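LacI family sugar-binding transcriptional regulator (Enterococcus faecalis V583, PDB 4RK0) binds ribose and probably acts as a sugar-responsive transcriptional regulator that recognises DNA, as LacI family members do. Local coordinates at residues I211-V216 against T227-P232; F234-T239 against Q258-Q263. One frame throughout, in Å; residues are numbered along the deposited sequence.

How the contacts relate
Along the chain the two contacts come in series: 211-216 meets 227-232 first, and 234-239 meets 258-263 after it. Their centres lie about 13 Å apart, and they meet directly, Ala230 N standing 2.7 Å from Gln263 O in a probable hydrogen bond between the neighbouring antiparallel strands 228-230 and 257-265. Strand 228-230 runs through Gln231 and Pro232 into helix 233-249, which then packs back on strand 257-265. Contact 1 joins the end of the four-stranded parallel sheet to the edge of the seven-stranded mixed sheet and supplies two residues, Asp214 and Gln231, that bind the ribose; contact 2 packs the start of helix 233-249 on the mixed sheet, next to this sugar-binding junction.

Contact 1 (I211-V216 against T227-P232); sequences IGYDNV and TTIAQP. With RIB (alpha-D-ribofuranose), chain E.
Asp214 and Gln231 meet beside the bound ribose. Gln231 NE2 donates to Asp214 OD1 over 2.8 Å, reaching the carboxylate on its anti side and 31° out of its plane, while the two side chains lie next to each other and point the same way. Both also hold the sugar: OD1 accepts from ribose O3, and NE2 gives an almost straight bond to O2 (174°); the 2.3 Å separation of Asp214 OD2 and ribose O5 is too short to be trusted in detail. A carboxylate suits two sugar hydroxyls, and an amide can bind sugar and carboxylate together while its OE1 is held by Thr107. Asp214 turns its CG beside its own backbone N (chi1 -73°), bringing OD1 to the glutamine although its CB heads away from 227-232.

Backbone bonds carry the loop along the strand. Gly212 N donates to Thr227 O at 2.9 Å, Asp214 N to Ile229 O at 2.7 Å, and Gln231 N to Asp214 O; Ile229 N to Gly212 O is weak. The Asp214 bonds fix the residue that reaches the sugar. Thr228 OG1 has its strong partner in Asp187.

Apolar contacts complete the interface. Ile229 lays CB over one face of the Tyr213 ring, a CH-pi contact 3.8 Å from the centroid; the branched CB of isoleucine spreads CG1 and CG2 across the ring as well. The Gln231 side chain crosses the ring at about a right angle, with CG 3.7 Å from Tyr213 CE1, and Arg143 makes a cation-pi contact with the same ring. Asn215 packs its CB against the small Ala230, 3.6 Å between the CB atoms, and sends OD1 to Arg267.

Asp214 and Gln231, with Asn139, Arg143 and Asn186, line part of the ribose pocket, in the cleft between the two sheets, as in the periplasmic-binding-protein-like fold.

Contact 2 (F234-T239 against Q258-Q263); sequences FQLGQT and QTLPVQ
Leu260 reaches from its strand onto the helix surface and makes most of the apolar contact. Its CD1 touches the helix backbone at Leu236, 3.8 Å from Leu236 CA, and lies 4.2 Å from Leu236 CB. With CG beside its own backbone N (chi1 -56°) and the chain extended beyond it, leucine spans the gap between helix 234-239 and strand 258-260, whose axes pass 10.2 Å apart and run nearly antiparallel, at 161°. Leu236 itself turns into the core, on Leu25, Val105 and Thr107.

Gln235 and the Thr239-Gln258 pair supply the flanking contacts. Gln235, in a solvent-exposed position, crosses Leu260 obliquely, CG and the amide both lying against the leucine methyls, with NE2 closest, 3.9 Å from Leu260 CD2. Farther along, Thr239 CG2 and the Gln258 amide approach from opposite directions, the methyl 4.0 Å from both Gln258 OE1 and NE2.

Within the helix, Thr239 OG1 donates to Gln235 O at 2.7 Å, and Thr239 N donates to the same oxygen from the opposite face of its plane. This spends the threonine hydroxyl inside the helix and turns its methyl to the strand.

With no polar bond between the two segments, the fit depends on the shape of Leu260 against the helix and not on matched donors and acceptors.

Contact 1 (I211-V216 against T227-P232)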
ATOM      1  N   ILE A 211      -2.675   9.083  19.417  1.00 24.02           N
ATOM      2  CA  ILE A 211      -1.579   9.543  18.565  1.00 25.62           C
ATOM      3  C   ILE A 211      -0.892   8.330  17.948  1.00 25.81           C
ATOM      4  O   ILE A 211      -0.566   7.340  18.653  1.00 25.91           O
ATOM      5  CB  ILE A 211      -0.527  10.405  19.331  1.00 30.86           C
ATOM      6  CG1 ILE A 211       0.605  10.856  18.393  1.00 25.07           C
ATOM      7  CG2 ILE A 211       0.060   9.653  20.514  1.00 30.34           C
ATOM      8  CD1 ILE A 211       1.355  12.070  18.920  1.00 27.96           C
ATOM      9  N   GLY A 212      -0.679   8.423  16.638  1.00 22.94           N
ATOM     10  CA  GLY A 212      -0.068   7.413  15.842  1.00 21.04           C
ATOM     11  C   GLY A 212       1.411   7.610  15.579  1.00 22.07           C
ATOM     12  O   GLY A 212       2.056   8.434  16.204  1.00 28.68           O
ATOM     13  N   TYR A 213       1.938   6.849  14.618  1.00 24.48           N
ATOM     14  CA  TYR A 213       3.286   7.016  14.157  1.00 26.77           C
ATOM     15  C   TYR A 213       3.448   6.631  12.670  1.00 23.34           C
ATOM     16  O   TYR A 213       3.074   5.530  12.248  1.00 28.10           O
ATOM     17  CB  TYR A 213       4.215   6.198  15.044  1.00 21.12           C
ATOM     18  CG  TYR A 213       5.633   6.733  15.131  1.00 18.23           C
ATOM     19  CD1 TYR A 213       6.528   6.588  14.067  1.00 21.36           C
ATOM     20  CD2 TYR A 213       6.097   7.350  16.286  1.00 26.22           C
ATOM     21  CE1 TYR A 213       7.829   7.084  14.147  1.00 22.05           C
ATOM     22  CE2 TYR A 213       7.419   7.795  16.378  1.00 22.69           C
ATOM     23  CZ  TYR A 213       8.266   7.671  15.290  1.00 30.75           C
ATOM     24  OH  TYR A 213       9.571   8.152  15.338  1.00 31.39           O
ATOM     25  N   ASP A 214       3.989   7.567  11.904  1.00 20.25           N
ATOM     26  CA  ASP A 214       4.453   7.427  10.503  1.00 20.00           C
ATOM     27  C   ASP A 214       4.008   8.594   9.626  1.00 26.59           C
ATOM     28  O   ASP A 214       4.752   9.056   8.765  1.00 21.95           O
ATOM     29  CB  ASP A 214       4.008   6.164   9.777  1.00 22.80           C
ATOM     30  CG  ASP A 214       4.713   4.881  10.246  1.00 23.31           C
ATOM     31  OD1 ASP A 214       5.801   4.956  10.864  1.00 25.40           O
ATOM     32  OD2 ASP A 214       4.209   3.784   9.880  1.00 27.00           O
ATOM     33  N   ASN A 215       2.767   8.987   9.804  1.00 24.68           N
ATOM     34  CA  ASN A 215       2.094   9.921   8.926  1.00 22.27           C
ATOM     35  C   ASN A 215       1.874   9.392   7.550  1.00 33.95           C
ATOM     36  O   ASN A 215       2.115  10.074   6.572  1.00 24.62           O
ATOM     37  CB  ASN A 215       2.804  11.252   8.871  1.00 19.67           C
ATOM     38  CG  ASN A 215       1.951  12.347   8.233  1.00 28.05           C
ATOM     39  OD1 ASN A 215       0.761  12.398   8.438  1.00 27.78           O
ATOM     40  ND2 ASN A 215       2.572  13.206   7.452  1.00 28.54           N
ATOM     41  N   VAL A 216       1.323   8.194   7.474  1.00 27.24           N
ATOM     42  CA  VAL A 216       0.995   7.617   6.177  1.00 29.20           C
ATOM     43  C   VAL A 216      -0.177   8.449   5.610  1.00 31.07           C
ATOM     44  O   VAL A 216      -0.815   9.216   6.321  1.00 24.88           O
ATOM     45  CB  VAL A 216       0.642   6.105   6.254  1.00 27.28           C
ATOM     46  CG1 VAL A 216       1.829   5.270   6.773  1.00 32.67           C
ATOM     47  CG2 VAL A 216      -0.579   5.848   7.121  1.00 30.74           C
ATOM     48  N   THR A 227      -3.592  12.472  14.455  1.00 29.18           N
ATOM     49  CA  THR A 227      -2.414  13.129  14.983  1.00 22.89           C
ATOM     50  C   THR A 227      -1.372  12.065  15.060  1.00 27.64           C
ATOM     51  O   THR A 227      -1.649  10.950  15.549  1.00 24.44           O
ATOM     52  CB  THR A 227      -2.712  13.719  16.373  1.00 25.57           C
ATOM     53  OG1 THR A 227      -3.643  14.800  16.246  1.00 27.77           O
ATOM     54  CG2 THR A 227      -1.425  14.243  17.064  1.00 26.11           C
ATOM     55  N   THR A 228      -0.169  12.387  14.598  1.00 22.62           N
ATOM     56  CA  THR A 228       0.841  11.364  14.398  1.00 19.38           C
ATOM     57  C   THR A 228       2.250  11.955  14.355  1.00 26.39           C
ATOM     58  O   THR A 228       2.422  13.162  14.336  1.00 31.42           O
ATOM     59  CB  THR A 228       0.553  10.620  13.071  1.00 24.04           C
ATOM     60  OG1 THR A 228       1.351   9.455  13.032  1.00 24.17           O
ATOM     61  CG2 THR A 228       0.802  11.492  11.841  1.00 25.15           C
ATOM     62  N   ILE A 229       3.244  11.089  14.399  1.00 28.68           N
ATOM     63  CA  ILE A 229       4.636  11.479  14.212  1.00 18.30           C
ATOM     64  C   ILE A 229       5.027  11.167  12.811  1.00 22.27           C
ATOM     65  O   ILE A 229       4.915  10.020  12.396  1.00 26.82           O
ATOM     66  CB  ILE A 229       5.558  10.683  15.160  1.00 24.12           C
ATOM     67  CG1 ILE A 229       5.214  10.960  16.606  1.00 22.75           C
ATOM     68  CG2 ILE A 229       7.022  11.052  14.880  1.00 36.54           C
ATOM     69  CD1 ILE A 229       5.043  12.406  17.000  1.00 29.47           C
ATOM     70  N   ALA A 230       5.476  12.171  12.060  1.00 23.18           N
ATOM     71  CA  ALA A 230       5.808  11.967  10.675  1.00 24.21           C
ATOM     72  C   ALA A 230       7.252  11.497  10.480  1.00 26.61           C
ATOM     73  O   ALA A 230       8.186  12.143  10.929  1.00 28.56           O
ATOM     74  CB  ALA A 230       5.603  13.251   9.854  1.00 28.48           C
ATOM     75  N   GLN A 231       7.398  10.382   9.781  1.00 24.79           N
ATOM     76  CA  GLN A 231       8.687   9.935   9.244  1.00 33.01           C
ATOM     77  C   GLN A 231       8.795  10.360   7.794  1.00 32.23           C
ATOM     78  O   GLN A 231       7.829  10.244   7.075  1.00 28.77           O
ATOM     79  CB  GLN A 231       8.801   8.408   9.244  1.00 27.87           C
ATOM     80  CG  GLN A 231       8.823   7.762  10.625  1.00 24.26           C
ATOM     81  CD  GLN A 231       9.381   6.365  10.549  1.00 28.52           C
ATOM     82  OE1 GLN A 231      10.557   6.179  10.198  1.00 31.74           O
ATOM     83  NE2 GLN A 231       8.541   5.364  10.816  1.00 26.35           N
ATOM     84  N   PRO A 232       9.990  10.796   7.356  1.00 26.90           N
ATOM     85  CA  PRO A 232      10.204  11.228   5.984  1.00 31.65           C
ATOM     86  C   PRO A 232      10.538  10.060   5.093  1.00 30.64           C
ATOM     87  O   PRO A 232      11.686   9.907   4.671  1.00 33.42           O
ATOM     88  CB  PRO A 232      11.376  12.221   6.111  1.00 35.34           C
ATOM     89  CG  PRO A 232      12.152  11.734   7.298  1.00 32.33           C
ATOM     90  CD  PRO A 232      11.112  11.171   8.243  1.00 34.36           C
TER
HETATM   91  O5  RIB E 401       4.535   1.493  10.039  1.00 29.42           O
HETATM   92  C5  RIB E 401       5.428   0.423   9.771  1.00 42.42           C
HETATM   93  C4  RIB E 401       6.439   0.494  10.832  1.00 60.23           C
HETATM   94  O4  RIB E 401       7.382  -0.608  10.828  1.00 31.87           O
HETATM   95  C3  RIB E 401       7.002   1.847  10.444  1.00 24.60           C
HETATM   96  O3  RIB E 401       6.723   2.644  11.597  1.00 23.42           O
HETATM   97  C2  RIB E 401       8.450   1.472  10.116  1.00 23.02           C
HETATM   98  O2  RIB E 401       9.368   2.341  10.733  1.00 22.43           O
HETATM   99  C1  RIB E 401       8.628  -0.026  10.420  1.00 43.37           C
HETATM  100  O1  RIB E 401       9.747  -0.278  11.252  1.00 33.90           O

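Contact 2 (F234-T239 against Q258-Q263)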
ATOM      1  N   PHE A 234       9.569   8.838   2.033  1.00 22.21           N
ATOM      2  CA  PHE A 234       9.968   8.967   0.620  1.00 23.38           C
ATOM      3  C   PHE A 234      11.430   9.322   0.582  1.00 30.76           C
ATOM      4  O   PHE A 234      12.223   8.689  -0.135  1.00 28.99           O
ATOM      5  CB  PHE A 234       9.157  10.064  -0.103  1.00 29.87           C
ATOM      6  CG  PHE A 234       9.381  10.085  -1.562  1.00 25.37           C
ATOM      7  CD1 PHE A 234       8.843   9.100  -2.335  1.00 24.23           C
ATOM      8  CD2 PHE A 234      10.198  11.021  -2.155  1.00 27.89           C
ATOM      9  CE1 PHE A 234       9.041   9.081  -3.712  1.00 38.01           C
ATOM     10  CE2 PHE A 234      10.400  11.023  -3.534  1.00 28.28           C
ATOM     11  CZ  PHE A 234       9.821  10.056  -4.311  1.00 26.54           C
ATOM     12  N   GLN A 235      11.785  10.310   1.401  1.00 25.39           N
ATOM     13  CA  GLN A 235      13.160  10.776   1.489  1.00 32.56           C
ATOM     14  C   GLN A 235      14.089   9.727   2.066  1.00 36.18           C
ATOM     15  O   GLN A 235      15.244   9.659   1.683  1.00 34.00           O
ATOM     16  CB  GLN A 235      13.236  12.030   2.339  1.00 34.92           C
ATOM     17  CG  GLN A 235      14.638  12.638   2.418  1.00 45.73           C
ATOM     18  CD  GLN A 235      14.732  13.707   3.485  1.00 59.41           C
ATOM     19  OE1 GLN A 235      13.726  14.178   4.003  1.00 39.39           O
ATOM     20  NE2 GLN A 235      15.943  14.096   3.813  1.00 46.73           N
ATOM     21  N   LEU A 236      13.600   8.921   3.003  1.00 31.17           N
ATOM     22  CA  LEU A 236      14.377   7.779   3.493  1.00 27.37           C
ATOM     23  C   LEU A 236      14.711   6.813   2.357  1.00 27.81           C
ATOM     24  O   LEU A 236      15.870   6.377   2.257  1.00 29.55           O
ATOM     25  CB  LEU A 236      13.584   7.054   4.590  1.00 25.98           C
ATOM     26  CG  LEU A 236      14.177   5.793   5.184  1.00 28.40           C
ATOM     27  CD1 LEU A 236      15.550   6.044   5.767  1.00 34.16           C
ATOM     28  CD2 LEU A 236      13.163   5.255   6.213  1.00 31.01           C
ATOM     29  N   GLY A 237      13.739   6.527   1.476  1.00 25.08           N
ATOM     30  CA  GLY A 237      13.962   5.644   0.353  1.00 28.35           C
ATOM     31  C   GLY A 237      14.935   6.258  -0.659  1.00 35.32           C
ATOM     32  O   GLY A 237      15.808   5.577  -1.178  1.00 28.72           O
ATOM     33  N   GLN A 238      14.791   7.545  -0.938  1.00 34.63           N
ATOM     34  CA  GLN A 238      15.737   8.204  -1.838  1.00 42.25           C
ATOM     35  C   GLN A 238      17.177   8.182  -1.291  1.00 27.37           C
ATOM     36  O   GLN A 238      18.138   7.875  -2.027  1.00 29.41           O
ATOM     37  CB  GLN A 238      15.302   9.641  -2.109  1.00 30.03           C
ATOM     38  CG  GLN A 238      14.052   9.725  -2.980  1.00 28.65           C
ATOM     39  CD  GLN A 238      13.898  11.123  -3.551  1.00 44.91           C
ATOM     40  OE1 GLN A 238      14.061  12.108  -2.836  1.00 39.85           O
ATOM     41  NE2 GLN A 238      13.630  11.214  -4.840  1.00 39.18           N
ATOM     42  N   THR A 239      17.331   8.538  -0.035  1.00 28.86           N
ATOM     43  CA  THR A 239      18.635   8.625   0.582  1.00 41.21           C
ATOM     44  C   THR A 239      19.311   7.247   0.664  1.00 56.79           C
ATOM     45  O   THR A 239      20.513   7.096   0.418  1.00 28.37           O
ATOM     46  CB  THR A 239      18.542   9.194   1.999  1.00 31.23           C
ATOM     47  OG1 THR A 239      17.843  10.448   2.013  1.00 33.47           O
ATOM     48  CG2 THR A 239      19.940   9.415   2.576  1.00 37.57           C
ATOM     49  N   GLN A 258      23.418   7.855   8.591  1.00 37.33           N
ATOM     50  CA  GLN A 258      22.663   9.098   8.800  1.00 39.30           C
ATOM     51  C   GLN A 258      21.354   8.851   9.535  1.00 39.23           C
ATOM     52  O   GLN A 258      20.744   7.818   9.356  1.00 42.78           O
ATOM     53  CB  GLN A 258      22.264   9.704   7.466  1.00 40.20           C
ATOM     54  CG  GLN A 258      23.365   9.832   6.440  1.00 56.40           C
ATOM     55  CD  GLN A 258      22.895  10.635   5.247  1.00 50.19           C
ATOM     56  OE1 GLN A 258      21.968  11.445   5.359  1.00 60.74           O
ATOM     57  NE2 GLN A 258      23.534  10.428   4.101  1.00108.65           N
ATOM     58  N   THR A 259      20.931   9.820  10.326  1.00 34.45           N
ATOM     59  CA  THR A 259      19.608   9.826  10.932  1.00 39.53           C
ATOM     60  C   THR A 259      18.768  10.983  10.409  1.00 42.88           C
ATOM     61  O   THR A 259      19.152  12.136  10.549  1.00 39.44           O
ATOM     62  CB  THR A 259      19.740   9.944  12.448  1.00 43.79           C
ATOM     63  OG1 THR A 259      20.512   8.841  12.905  1.00 36.31           O
ATOM     64  CG2 THR A 259      18.384   9.910  13.142  1.00 39.41           C
ATOM     65  N   LEU A 260      17.609  10.677   9.829  1.00 33.00           N
ATOM     66  CA  LEU A 260      16.670  11.699   9.369  1.00 27.31           C
ATOM     67  C   LEU A 260      15.709  12.066  10.498  1.00 29.12           C
ATOM     68  O   LEU A 260      15.283  11.174  11.297  1.00 36.73           O
ATOM     69  CB  LEU A 260      15.908  11.216   8.121  1.00 29.30           C
ATOM     70  CG  LEU A 260      16.728  10.776   6.904  1.00 39.17           C
ATOM     71  CD1 LEU A 260      15.808  10.462   5.736  1.00 43.52           C
ATOM     72  CD2 LEU A 260      17.745  11.814   6.475  1.00 51.29           C
ATOM     73  N   PRO A 261      15.341  13.354  10.587  1.00 38.52           N
ATOM     74  CA  PRO A 261      14.491  13.845  11.651  1.00 28.27           C
ATOM     75  C   PRO A 261      13.002  13.493  11.469  1.00 21.05           C
ATOM     76  O   PRO A 261      12.589  13.108  10.398  1.00 27.49           O
ATOM     77  CB  PRO A 261      14.683  15.362  11.562  1.00 40.47           C
ATOM     78  CG  PRO A 261      14.812  15.585  10.101  1.00 45.26           C
ATOM     79  CD  PRO A 261      15.654  14.430   9.615  1.00 42.63           C
ATOM     80  N   VAL A 262      12.264  13.574  12.558  1.00 27.60           N
ATOM     81  CA  VAL A 262      10.808  13.360  12.555  1.00 32.62           C
ATOM     82  C   VAL A 262      10.128  14.586  13.173  1.00 34.83           C
ATOM     83  O   VAL A 262      10.782  15.381  13.851  1.00 33.14           O
ATOM     84  CB  VAL A 262      10.416  12.063  13.326  1.00 25.92           C
ATOM     85  CG1 VAL A 262      11.082  10.857  12.699  1.00 29.72           C
ATOM     86  CG2 VAL A 262      10.714  12.137  14.809  1.00 30.29           C
ATOM     87  N   GLN A 263       8.818  14.742  12.973  1.00 29.63           N
ATOM     88  CA  GLN A 263       8.065  15.826  13.641  1.00 23.49           C
ATOM     89  C   GLN A 263       6.628  15.427  13.924  1.00 26.05           C
ATOM     90  O   GLN A 263       6.070  14.530  13.247  1.00 33.48           O
ATOM     91  CB  GLN A 263       8.069  17.062  12.759  1.00 40.41           C
ATOM     92  CG  GLN A 263       7.260  16.882  11.513  1.00 41.16           C
ATOM     93  CD  GLN A 263       7.428  18.047  10.566  1.00102.13           C
ATOM     94  OE1 GLN A 263       7.443  19.201  10.988  1.00 60.21           O
ATOM     95  NE2 GLN A 263       7.556  17.751   9.281  1.00 58.37           N
TER